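Local coordinates for protein chromosome-partitioning ATPase Soj (Thermus thermophilus, PDB 1WCV) that hydrolyses ATP and, in its ATP-bound state, binds double-stranded DNA cooperatively as nucleoprotein filaments, probably in the service of chromosome partitioning, at residues 9-14 with 138-143; 24-29 with 220-225; 100-105 with 127-132; 42-47 with 119-124. One frame throughout, in Å; residues are numbered along the deposited sequence.

Interaction 1: 9-14 with 138-143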
loop_
_atom_site.group_PDB
_atom_site.type_symbol
_atom_site.label_atom_id
_atom_site.label_comp_id
_atom_site.label_asym_id
_atom_site.label_seq_id
_atom_site.Cartn_x
_atom_site.Cartn_y
_atom_site.Cartn_z
ATOM N N ILE A 9 -1.660 -1.063 21.035
ATOM C CA ILE A 9 -2.408 -0.512 19.919
ATOM C C ILE A 9 -3.890 -0.831 20.055
ATOM O O ILE A 9 -4.290 -1.993 20.159
ATOM C CB ILE A 9 -1.884 -1.095 18.579
ATOM C CG1 ILE A 9 -0.398 -0.757 18.419
ATOM C CG2 ILE A 9 -2.685 -0.544 17.414
ATOM C CD1 ILE A 9 0.281 -1.479 17.257
ATOM N N ALA A 10 -4.708 0.215 20.061
ATOM C CA ALA A 10 -6.140 0.035 20.165
ATOM C C ALA A 10 -6.718 0.043 18.758
ATOM O O ALA A 10 -6.296 0.837 17.916
ATOM C CB ALA A 10 -6.760 1.173 20.983
ATOM N N LEU A 11 -7.649 -0.871 18.509
ATOM C CA LEU A 11 -8.349 -0.946 17.231
ATOM C C LEU A 11 -9.709 -0.355 17.586
ATOM O O LEU A 11 -10.448 -0.940 18.385
ATOM C CB LEU A 11 -8.518 -2.397 16.775
ATOM C CG LEU A 11 -7.296 -3.211 16.320
ATOM C CD1 LEU A 11 -6.658 -2.555 15.121
ATOM C CD2 LEU A 11 -6.301 -3.346 17.461
ATOM N N ALA A 12 -10.034 0.806 17.023
ATOM C CA ALA A 12 -11.302 1.447 17.346
ATOM C C ALA A 12 -11.858 2.307 16.229
ATOM O O ALA A 12 -11.116 2.895 15.451
ATOM C CB ALA A 12 -11.136 2.301 18.595
ATOM N N ASN A 13 -13.182 2.349 16.143
ATOM C CA ASN A 13 -13.858 3.206 15.183
ATOM C C ASN A 13 -15.178 3.579 15.834
ATOM O O ASN A 13 -15.508 3.088 16.912
ATOM C CB ASN A 13 -14.074 2.519 13.826
ATOM C CG ASN A 13 -14.837 1.230 13.941
ATOM O OD1 ASN A 13 -15.561 1.013 14.905
ATOM N ND2 ASN A 13 -14.689 0.370 12.950
ATOM N N GLN A 14 -15.933 4.447 15.183
ATOM C CA GLN A 14 -17.194 4.909 15.736
ATOM C C GLN A 14 -18.320 3.875 15.718
ATOM O O GLN A 14 -18.983 3.653 16.736
ATOM C CB GLN A 14 -17.628 6.159 14.975
ATOM C CG GLN A 14 -18.488 7.117 15.751
ATOM C CD GLN A 14 -18.834 8.337 14.926
ATOM O OE1 GLN A 14 -19.510 8.230 13.909
ATOM N NE2 GLN A 14 -18.364 9.496 15.351
ATOM N N VAL A 138 -5.394 2.309 15.647
ATOM C CA VAL A 138 -5.624 1.971 14.246
ATOM C C VAL A 138 -7.137 2.065 14.120
ATOM O O VAL A 138 -7.870 1.410 14.867
ATOM C CB VAL A 138 -5.168 0.544 13.894
ATOM C CG1 VAL A 138 -5.697 0.153 12.509
ATOM C CG2 VAL A 138 -3.649 0.472 13.894
ATOM N N VAL A 139 -7.596 2.903 13.194
ATOM C CA VAL A 139 -9.023 3.130 12.976
ATOM C C VAL A 139 -9.442 2.431 11.693
ATOM O O VAL A 139 -9.182 2.933 10.603
ATOM C CB VAL A 139 -9.316 4.641 12.839
ATOM C CG1 VAL A 139 -10.834 4.877 12.727
ATOM C CG2 VAL A 139 -8.737 5.397 14.037
ATOM N N PRO A 140 -10.076 1.251 11.810
ATOM C CA PRO A 140 -10.524 0.490 10.640
ATOM C C PRO A 140 -11.885 1.009 10.207
ATOM O O PRO A 140 -12.827 1.027 10.996
ATOM C CB PRO A 140 -10.594 -0.952 11.158
ATOM C CG PRO A 140 -9.776 -0.922 12.464
ATOM C CD PRO A 140 -10.150 0.414 13.016
ATOM N N VAL A 141 -11.984 1.456 8.963
ATOM C CA VAL A 141 -13.248 1.975 8.475
ATOM C C VAL A 141 -13.591 1.300 7.164
ATOM O O VAL A 141 -12.722 0.738 6.511
ATOM C CB VAL A 141 -13.191 3.508 8.238
ATOM C CG1 VAL A 141 -12.718 4.213 9.493
ATOM C CG2 VAL A 141 -12.264 3.828 7.077
ATOM N N GLN A 142 -14.867 1.327 6.801
ATOM C CA GLN A 142 -15.284 0.744 5.537
ATOM C C GLN A 142 -15.239 1.842 4.500
ATOM O O GLN A 142 -15.359 3.022 4.829
ATOM C CB GLN A 142 -16.696 0.171 5.631
ATOM C CG GLN A 142 -16.796 -1.091 6.466
ATOM C CD GLN A 142 -18.168 -1.732 6.360
ATOM O OE1 GLN A 142 -18.614 -2.091 5.269
ATOM N NE2 GLN A 142 -18.847 -1.875 7.495
ATOM N N ALA A 143 -15.055 1.455 3.245
ATOM C CA ALA A 143 -14.977 2.421 2.162
ATOM C C ALA A 143 -16.355 2.956 1.783
ATOM O O ALA A 143 -16.850 2.710 0.681
ATOM C CB ALA A 143 -14.300 1.787 0.950
#
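Leu11 and Val138 face each other in a parallel beta bridge, the short strand segments 9-11 and 138-142 running 19° apart. The bridge belongs to the mixed sheet of a ParA-family P-loop NTPase, in which strand 8-11 runs out into the ATP-binding Walker A loop. Val138 is gripped on both its backbone polar atoms: its N donates to Ala10 O over 2.9 Å, and its O accepts from Ala12 N over 3.1 Å. On the face holding Leu11 and Val138 the two side chains lie alongside each other, Leu11 CD1 3.7 Å from Val138 CB, and helix 18-33 packs against Leu11. Beyond the strand, the side chain of Asn13 takes over the pairing. Its CG sits between the backbone N and the carbonyl carbon (chi1 57°), and ND2 donates in the amide plane to Pro140 O, 2.8 Å away and nearly straight at 171°. Asn13 OD1 accepts a weak bond from Gly16 N of the nucleotide loop. A leucine in place of Asn13 would probably leave Pro140 O without this donor and the loop start less firmly tied to strand 136-142. Buried Ala12 O has no hydrogen-bond donor, but Val139 CA approaches it to 3.2 Å in a CA-H...O contact.

Interaction 2: 24-29 with 220-225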
loop_
_atom_site.group_PDB
_atom_site.type_symbol
_atom_site.label_atom_id
_atom_site.label_comp_id
_atom_site.label_asym_id
_atom_site.label_seq_id
_atom_site.Cartn_x
_atom_site.Cartn_y
_atom_site.Cartn_z
ATOM N N ALA A 24 -8.317 -6.745 13.889
ATOM C CA ALA A 24 -7.672 -7.073 15.165
ATOM C C ALA A 24 -7.128 -8.499 15.123
ATOM O O ALA A 24 -5.993 -8.755 15.517
ATOM C CB ALA A 24 -8.671 -6.942 16.315
ATOM N N ILE A 25 -7.955 -9.416 14.637
ATOM C CA ILE A 25 -7.577 -10.820 14.553
ATOM C C ILE A 25 -6.396 -11.068 13.628
ATOM O O ILE A 25 -5.413 -11.708 14.009
ATOM C CB ILE A 25 -8.750 -11.694 14.034
ATOM C CG1 ILE A 25 -9.887 -11.736 15.062
ATOM C CG2 ILE A 25 -8.243 -13.096 13.681
ATOM C CD1 ILE A 25 -9.475 -12.213 16.415
ATOM N N ASN A 26 -6.494 -10.555 12.409
ATOM C CA ASN A 26 -5.451 -10.804 11.434
ATOM C C ASN A 26 -4.188 -9.995 11.572
ATOM O O ASN A 26 -3.128 -10.449 11.142
ATOM C CB ASN A 26 -6.032 -10.700 10.028
ATOM C CG ASN A 26 -7.030 -11.808 9.747
ATOM O OD1 ASN A 26 -6.718 -12.991 9.915
ATOM N ND2 ASN A 26 -8.233 -11.438 9.330
ATOM N N LEU A 27 -4.283 -8.815 12.179
ATOM C CA LEU A 27 -3.093 -8.003 12.400
ATOM C C LEU A 27 -2.280 -8.787 13.435
ATOM O O LEU A 27 -1.059 -8.906 13.341
ATOM C CB LEU A 27 -3.465 -6.643 12.990
ATOM C CG LEU A 27 -2.755 -5.369 12.523
ATOM C CD1 LEU A 27 -2.794 -4.374 13.671
ATOM C CD2 LEU A 27 -1.312 -5.640 12.105
ATOM N N ALA A 28 -2.982 -9.329 14.425
ATOM C CA ALA A 28 -2.337 -10.097 15.474
ATOM C C ALA A 28 -1.681 -11.341 14.892
ATOM O O ALA A 28 -0.565 -11.691 15.260
ATOM C CB ALA A 28 -3.355 -10.491 16.535
ATOM N N ALA A 29 -2.378 -12.000 13.974
ATOM C CA ALA A 29 -1.865 -13.221 13.359
ATOM C C ALA A 29 -0.578 -12.980 12.593
ATOM O O ALA A 29 0.362 -13.780 12.669
ATOM C CB ALA A 29 -2.911 -13.826 12.437
ATOM N N LYS A 220 -11.203 -19.159 12.563
ATOM C CA LYS A 220 -9.791 -19.203 12.201
ATOM C C LYS A 220 -9.309 -17.885 11.613
ATOM O O LYS A 220 -10.085 -17.137 11.017
ATOM C CB LYS A 220 -9.541 -20.316 11.183
ATOM C CG LYS A 220 -9.912 -21.706 11.668
ATOM C CD LYS A 220 -9.664 -22.762 10.600
ATOM C CE LYS A 220 -8.178 -22.954 10.322
ATOM N NZ LYS A 220 -7.923 -24.013 9.302
ATOM N N THR A 221 -8.023 -17.595 11.784
ATOM C CA THR A 221 -7.473 -16.367 11.215
ATOM C C THR A 221 -7.402 -16.607 9.712
ATOM O O THR A 221 -7.478 -17.745 9.260
ATOM C CB THR A 221 -6.056 -16.087 11.725
ATOM O OG1 THR A 221 -5.176 -17.125 11.273
ATOM C CG2 THR A 221 -6.036 -16.015 13.253
ATOM N N ILE A 222 -7.264 -15.547 8.926
ATOM C CA ILE A 222 -7.192 -15.738 7.486
ATOM C C ILE A 222 -5.908 -16.491 7.111
ATOM O O ILE A 222 -5.842 -17.161 6.080
ATOM C CB ILE A 222 -7.266 -14.385 6.734
ATOM C CG1 ILE A 222 -7.501 -14.632 5.245
ATOM C CG2 ILE A 222 -5.990 -13.581 6.950
ATOM C CD1 ILE A 222 -8.818 -15.302 4.941
ATOM N N ALA A 223 -4.887 -16.389 7.951
ATOM C CA ALA A 223 -3.642 -17.102 7.679
ATOM C C ALA A 223 -3.886 -18.613 7.793
ATOM O O ALA A 223 -3.278 -19.410 7.070
ATOM C CB ALA A 223 -2.563 -16.666 8.655
ATOM N N GLN A 224 -4.774 -19.002 8.704
ATOM C CA GLN A 224 -5.099 -20.416 8.903
ATOM C C GLN A 224 -6.106 -20.891 7.868
ATOM O O GLN A 224 -5.979 -21.985 7.323
ATOM C CB GLN A 224 -5.708 -20.660 10.291
ATOM C CG GLN A 224 -4.778 -20.448 11.467
ATOM C CD GLN A 224 -5.509 -20.542 12.795
ATOM O OE1 GLN A 224 -6.442 -19.780 13.061
ATOM N NE2 GLN A 224 -5.087 -21.480 13.636
ATOM N N HIS A 225 -7.102 -20.056 7.598
ATOM C CA HIS A 225 -8.175 -20.397 6.666
ATOM C C HIS A 225 -7.865 -20.373 5.168
ATOM O O HIS A 225 -8.258 -21.275 4.428
ATOM C CB HIS A 225 -9.373 -19.483 6.939
ATOM C CG HIS A 225 -10.600 -19.847 6.166
ATOM N ND1 HIS A 225 -11.247 -21.054 6.324
ATOM C CD2 HIS A 225 -11.302 -19.163 5.231
ATOM C CE1 HIS A 225 -12.293 -21.097 5.520
ATOM N NE2 HIS A 225 -12.350 -19.962 4.846
#
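A single hydrogen bond, from Ile222 N to Asn26 OD1 over 2.8 Å, makes the polar link between helix 18-33, which follows the Walker A loop, and the short helix 222-225. Its N-H...O angle is 167°, and the donor is tilted 18° from the carbonyl plane of the amide. Asn26 CG lies anti to its own carbonyl carbon and beside the backbone N (chi1 -67°), a setting that brings OD1 across to the start of the second helix. The fit there is tight: Asn26 OD1 also stands 3.1 Å from Ile222 CG2, and the two side chains meet at about a right angle. An alanine in place of Asn26 would probably leave the first amide of helix 222-225 without its acceptor and open a gap beside the Ile222 methyl.

The helix start is also organised from within, by a capping box. Thr221 at the N-cap accepts from Gln224 N through OG1 at 3.2 Å, while Gln224 OE1 accepts from Thr221 N at 3.0 Å, using a lone pair in its carbonyl plane. Thr221 OG1 has a further hydrogen-bond partner in Asp78 OD1.

The apolar side of the contact rests on the other branch of the same threonine. With OG1 bonded to Asp78 and to Gln224 N, Thr221 turns CG2 to helix 18-33, where it meets Ile25 CG2 at 3.7 Å along an oblique crossing. Thr221 CG2 also lies 3.9 Å from Ala29 CB, one helical turn beyond Ile25. Ile25 reaches further, to Leu40 in the sheet, and Tyr30 packs against both Ile222 and Ala223.

Interaction 3: 100-105 with 127-132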
loop_
_atom_site.group_PDB
_atom_site.type_symbol
_atom_site.label_atom_id
_atom_site.label_comp_id
_atom_site.label_asym_id
_atom_site.label_seq_id
_atom_site.Cartn_x
_atom_site.Cartn_y
_atom_site.Cartn_z
ATOM N N PRO A 100 -11.521 5.468 33.936
ATOM C CA PRO A 100 -10.922 5.376 32.604
ATOM C C PRO A 100 -9.543 4.725 32.514
ATOM O O PRO A 100 -9.195 4.154 31.484
ATOM C CB PRO A 100 -10.906 6.831 32.141
ATOM C CG PRO A 100 -10.739 7.586 33.411
ATOM C CD PRO A 100 -11.700 6.878 34.325
ATOM N N THR A 101 -8.759 4.806 33.583
ATOM C CA THR A 101 -7.417 4.225 33.567
ATOM C C THR A 101 -7.367 2.838 34.194
ATOM O O THR A 101 -6.292 2.325 34.502
ATOM C CB THR A 101 -6.409 5.135 34.302
ATOM O OG1 THR A 101 -6.715 5.158 35.702
ATOM C CG2 THR A 101 -6.480 6.556 33.751
ATOM N N ALA A 102 -8.531 2.232 34.378
ATOM C CA ALA A 102 -8.612 0.906 34.975
ATOM C C ALA A 102 -7.770 -0.101 34.200
ATOM O O ALA A 102 -6.755 -0.597 34.698
ATOM C CB ALA A 102 -10.056 0.449 35.017
ATOM N N LEU A 103 -8.204 -0.403 32.982
ATOM C CA LEU A 103 -7.508 -1.351 32.125
ATOM C C LEU A 103 -6.005 -1.112 32.135
ATOM O O LEU A 103 -5.226 -2.034 32.351
ATOM C CB LEU A 103 -8.033 -1.250 30.689
ATOM C CG LEU A 103 -7.389 -2.172 29.646
ATOM C CD1 LEU A 103 -7.517 -3.621 30.084
ATOM C CD2 LEU A 103 -8.063 -1.964 28.299
ATOM N N ARG A 104 -5.605 0.133 31.911
ATOM C CA ARG A 104 -4.193 0.485 31.878
ATOM C C ARG A 104 -3.405 -0.026 33.081
ATOM O O ARG A 104 -2.348 -0.639 32.923
ATOM C CB ARG A 104 -4.031 2.003 31.781
ATOM C CG ARG A 104 -2.589 2.457 31.660
ATOM C CD ARG A 104 -2.510 3.936 31.341
ATOM N NE ARG A 104 -2.909 4.770 32.469
ATOM C CZ ARG A 104 -3.220 6.059 32.371
ATOM N NH1 ARG A 104 -3.565 6.742 33.453
ATOM N NH2 ARG A 104 -3.204 6.661 31.188
ATOM N N GLU A 105 -3.919 0.220 34.280
ATOM C CA GLU A 105 -3.233 -0.206 35.496
ATOM C C GLU A 105 -3.313 -1.710 35.725
ATOM O O GLU A 105 -2.530 -2.269 36.493
ATOM C CB GLU A 105 -3.810 0.531 36.708
ATOM C CG GLU A 105 -3.953 2.035 36.512
ATOM C CD GLU A 105 -2.639 2.724 36.170
ATOM O OE1 GLU A 105 -2.667 3.944 35.897
ATOM O OE2 GLU A 105 -1.583 2.053 36.177
ATOM N N THR A 127 -14.387 1.217 25.589
ATOM C CA THR A 127 -13.681 1.845 24.479
ATOM C C THR A 127 -12.739 2.874 25.082
ATOM O O THR A 127 -11.563 2.950 24.728
ATOM C CB THR A 127 -14.647 2.577 23.538
ATOM O OG1 THR A 127 -15.690 1.683 23.140
ATOM C CG2 THR A 127 -13.906 3.089 22.299
ATOM N N LEU A 128 -13.271 3.669 26.004
ATOM C CA LEU A 128 -12.483 4.702 26.649
ATOM C C LEU A 128 -11.301 4.093 27.397
ATOM O O LEU A 128 -10.201 4.635 27.374
ATOM C CB LEU A 128 -13.363 5.517 27.604
ATOM C CG LEU A 128 -12.746 6.768 28.235
ATOM C CD1 LEU A 128 -11.713 6.374 29.260
ATOM C CD2 LEU A 128 -12.118 7.638 27.156
ATOM N N ASN A 129 -11.522 2.969 28.064
ATOM C CA ASN A 129 -10.428 2.321 28.788
ATOM C C ASN A 129 -9.336 1.855 27.825
ATOM O O ASN A 129 -8.155 1.827 28.174
ATOM C CB ASN A 129 -10.953 1.132 29.600
ATOM C CG ASN A 129 -11.261 1.503 31.035
ATOM O OD1 ASN A 129 -10.364 1.568 31.880
ATOM N ND2 ASN A 129 -12.531 1.772 31.315
ATOM N N ALA A 130 -9.731 1.496 26.610
ATOM C CA ALA A 130 -8.767 1.053 25.610
ATOM C C ALA A 130 -7.918 2.243 25.177
ATOM O O ALA A 130 -6.690 2.156 25.092
ATOM C CB ALA A 130 -9.499 0.461 24.405
ATOM N N LEU A 131 -8.583 3.364 24.924
ATOM C CA LEU A 131 -7.902 4.569 24.489
ATOM C C LEU A 131 -6.999 5.159 25.561
ATOM O O LEU A 131 -5.978 5.772 25.255
ATOM C CB LEU A 131 -8.925 5.612 24.043
ATOM C CG LEU A 131 -9.740 5.213 22.813
ATOM C CD1 LEU A 131 -10.664 6.346 22.396
ATOM C CD2 LEU A 131 -8.786 4.861 21.687
ATOM N N ALA A 132 -7.378 4.972 26.820
ATOM C CA ALA A 132 -6.590 5.504 27.926
ATOM C C ALA A 132 -5.362 4.654 28.212
ATOM O O ALA A 132 -4.417 5.119 28.844
ATOM C CB ALA A 132 -7.454 5.611 29.182
HETATM O O HOH W 1 -7.242 2.313 30.660
#
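At the amino-terminal start of helix 102-106, where it leans on helix 125-133 at the flank of the P-loop NTPase domain, Asn129 does part of the work left undone by the N-cap: Thr101 occupies that position, yet its side chain makes no capping bond. Instead Leu103 N donates to Asn129 OD1 over 3.1 Å, from above the carbonyl plane (36° out of it) and not along a lone pair. The amide is held at its other end too, Asn129 ND2 donating to Pro125 O and, weakly, to Ala99 O. Pro100 O lies 2.9 Å from Asn129 OD1; both are acceptors, so this is proximity without a bond.

A water fills part of the seam. It accepts from Arg104 N at 3.0 Å and lies 2.7 Å from Asn129 O and 2.8 Å from Pro100 O, though its two protons cannot serve every oxygen in reach. Leu103 CB lies 3.9 Å from Asn129 CB. Arg104, its chain bent at chi3 (71°), carries its guanidinium to Ala132, while Glu105 OE1 makes a salt bridge to NE in the guanidinium plane. Arg104 NH2 bonds Leu165 O weakly, and gives Ala132 O another weak hydrogen bond over 3.1 Å.

Interaction 4: 42-47 with 119-124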
loop_
_atom_site.group_PDB
_atom_site.type_symbol
_atom_site.label_atom_id
_atom_site.label_comp_id
_atom_site.label_asym_id
_atom_site.label_seq_id
_atom_site.Cartn_x
_atom_site.Cartn_y
_atom_site.Cartn_z
ATOM N N ASP A 42 -9.700 -8.889 23.792
ATOM C CA ASP A 42 -11.052 -8.631 23.318
ATOM C C ASP A 42 -11.733 -7.798 24.401
ATOM O O ASP A 42 -11.989 -8.295 25.500
ATOM C CB ASP A 42 -11.816 -9.944 23.122
ATOM C CG ASP A 42 -13.129 -9.751 22.376
ATOM O OD1 ASP A 42 -13.563 -8.588 22.225
ATOM O OD2 ASP A 42 -13.734 -10.758 21.942
ATOM N N LEU A 43 -12.008 -6.533 24.101
ATOM C CA LEU A 43 -12.653 -5.658 25.076
ATOM C C LEU A 43 -14.129 -5.432 24.770
ATOM O O LEU A 43 -14.782 -4.604 25.408
ATOM C CB LEU A 43 -11.931 -4.306 25.133
ATOM C CG LEU A 43 -10.507 -4.303 25.688
ATOM C CD1 LEU A 43 -9.907 -2.908 25.573
ATOM C CD2 LEU A 43 -10.534 -4.747 27.145
ATOM N N ASP A 44 -14.658 -6.165 23.800
ATOM C CA ASP A 44 -16.057 -6.014 23.429
ATOM C C ASP A 44 -16.920 -7.027 24.162
ATOM O O ASP A 44 -16.668 -8.226 24.094
ATOM C CB ASP A 44 -16.243 -6.211 21.924
ATOM C CG ASP A 44 -17.597 -5.723 21.437
ATOM O OD1 ASP A 44 -18.611 -5.968 22.124
ATOM O OD2 ASP A 44 -17.652 -5.097 20.362
ATOM N N PRO A 45 -17.955 -6.557 24.873
ATOM C CA PRO A 45 -18.838 -7.469 25.604
ATOM C C PRO A 45 -19.448 -8.512 24.669
ATOM O O PRO A 45 -19.882 -9.575 25.109
ATOM C CB PRO A 45 -19.890 -6.531 26.189
ATOM C CG PRO A 45 -19.116 -5.268 26.411
ATOM C CD PRO A 45 -18.321 -5.154 25.132
ATOM N N GLN A 46 -19.474 -8.203 23.377
ATOM C CA GLN A 46 -20.026 -9.116 22.385
ATOM C C GLN A 46 -19.062 -10.262 22.064
ATOM O O GLN A 46 -19.463 -11.279 21.499
ATOM C CB GLN A 46 -20.375 -8.355 21.107
ATOM C CG GLN A 46 -21.303 -7.167 21.326
ATOM C CD GLN A 46 -22.648 -7.556 21.918
ATOM O OE1 GLN A 46 -23.485 -6.698 22.193
ATOM N NE2 GLN A 46 -22.860 -8.852 22.114
ATOM N N GLY A 47 -17.793 -10.090 22.423
ATOM C CA GLY A 47 -16.800 -11.124 22.175
ATOM C C GLY A 47 -16.646 -11.571 20.732
ATOM O O GLY A 47 -16.467 -12.760 20.466
ATOM N N ALA A 119 -11.390 -2.757 20.732
ATOM C CA ALA A 119 -12.387 -1.954 21.437
ATOM C C ALA A 119 -13.786 -1.974 20.846
ATOM O O ALA A 119 -13.969 -2.050 19.632
ATOM C CB ALA A 119 -11.904 -0.516 21.521
ATOM N N PRO A 120 -14.806 -1.906 21.711
ATOM C CA PRO A 120 -16.184 -1.911 21.216
ATOM C C PRO A 120 -16.478 -0.544 20.599
ATOM O O PRO A 120 -15.764 0.426 20.854
ATOM C CB PRO A 120 -17.003 -2.172 22.476
ATOM C CG PRO A 120 -16.189 -1.537 23.545
ATOM C CD PRO A 120 -14.766 -1.916 23.184
ATOM N N PRO A 121 -17.525 -0.451 19.772
ATOM C CA PRO A 121 -17.863 0.830 19.147
ATOM C C PRO A 121 -18.655 1.735 20.083
ATOM O O PRO A 121 -18.896 1.388 21.239
ATOM C CB PRO A 121 -18.685 0.405 17.941
ATOM C CG PRO A 121 -19.435 -0.779 18.477
ATOM C CD PRO A 121 -18.347 -1.541 19.216
ATOM N N SER A 122 -19.036 2.902 19.571
ATOM C CA SER A 122 -19.842 3.876 20.310
ATOM C C SER A 122 -19.230 4.442 21.589
ATOM O O SER A 122 -19.952 4.897 22.480
ATOM C CB SER A 122 -21.204 3.259 20.633
ATOM O OG SER A 122 -21.803 2.732 19.462
ATOM N N LEU A 123 -17.908 4.413 21.687
ATOM C CA LEU A 123 -17.219 4.945 22.857
ATOM C C LEU A 123 -17.922 4.623 24.181
ATOM O O LEU A 123 -18.612 5.464 24.760
ATOM C CB LEU A 123 -17.069 6.465 22.715
ATOM C CG LEU A 123 -15.939 7.148 23.491
ATOM C CD1 LEU A 123 -16.178 7.052 24.989
ATOM C CD2 LEU A 123 -14.618 6.500 23.115
ATOM N N SER A 124 -17.754 3.396 24.648
ATOM C CA SER A 124 -18.344 2.979 25.913
ATOM C C SER A 124 -17.205 3.070 26.923
ATOM O O SER A 124 -16.082 3.422 26.564
ATOM C CB SER A 124 -18.833 1.530 25.817
ATOM O OG SER A 124 -17.738 0.631 25.728
#
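The carboxylate of Asp44 lies over one face of the Pro120 ring, the two side chains running in opposite senses with no hydrogen bond between them. Two loops of the P-loop NTPase fold meet here, one following strand 38-42, with the Asp-Pro-Gln sequence of the ParA-type Walker A' motif, the other following strand 114-118. Asp44 CG stands anti to the backbone N (chi1 -165°), which carries the carboxylate out along the second loop: Asp44 CG comes to 3.7 Å from Pro120 CB, and Asp44 OD2 to 3.6 Å from Pro120 CA. Asp44 OD2 also lies 3.8 Å from Pro121 CD, so one oxygen borders two successive rings.

Pro120 thus lays one face of its ring on the first loop. Pro120 CD lies 3.5 Å from Leu43 O, which is buried and without a hydrogen-bond donor in the model. Pro120 CB lies 4.2 Å from Pro45 CD, a looser ring-to-ring touch. Leu43 points its side chain toward the second loop and goes on to Ala130 of helix 125-133. On the other loop Ala119 O accepts from Lys20 NZ, joining this packing to the ATP site.

OD1 of each aspartate shapes the loop that carries it. In two successive Asx turns, Asp44 N donates to Asp42 OD1 at 3.1 Å and Gln46 N to Asp44 OD1 at 2.7 Å, the second fixing the rotation of the carboxylate that lies against Pro120. Both oxygens are met on the anti side, about 30° out of the carboxylate plane. A type I turn closes the bend, with Gly47 N donating to Asp44 O over 2.7 Å.

Overall arrangement
Chemistry follows place here. Interaction 1, nearest the chain's centre, is wholly buried and joins strands through backbone bonds and one asparagine amide. Interaction 4, about 12 Å away between centres, is also buried but packs prolines and a carboxylate without a hydrogen bond across; Leu11 O to Ala119 N and Gln14 O to Ser122 N bond the two. Interaction 3 is only partly buried and uses water and arginine. It shares a seam with interaction 4 through Leu43, and Thr127 OG1 bonds Pro120 O. Interaction 2, buried against the helix after the Walker A loop, touches interaction 1 where Ala24 meets Leu11, but lies about 25 Å from interaction 3 between centres, across the chain's centre.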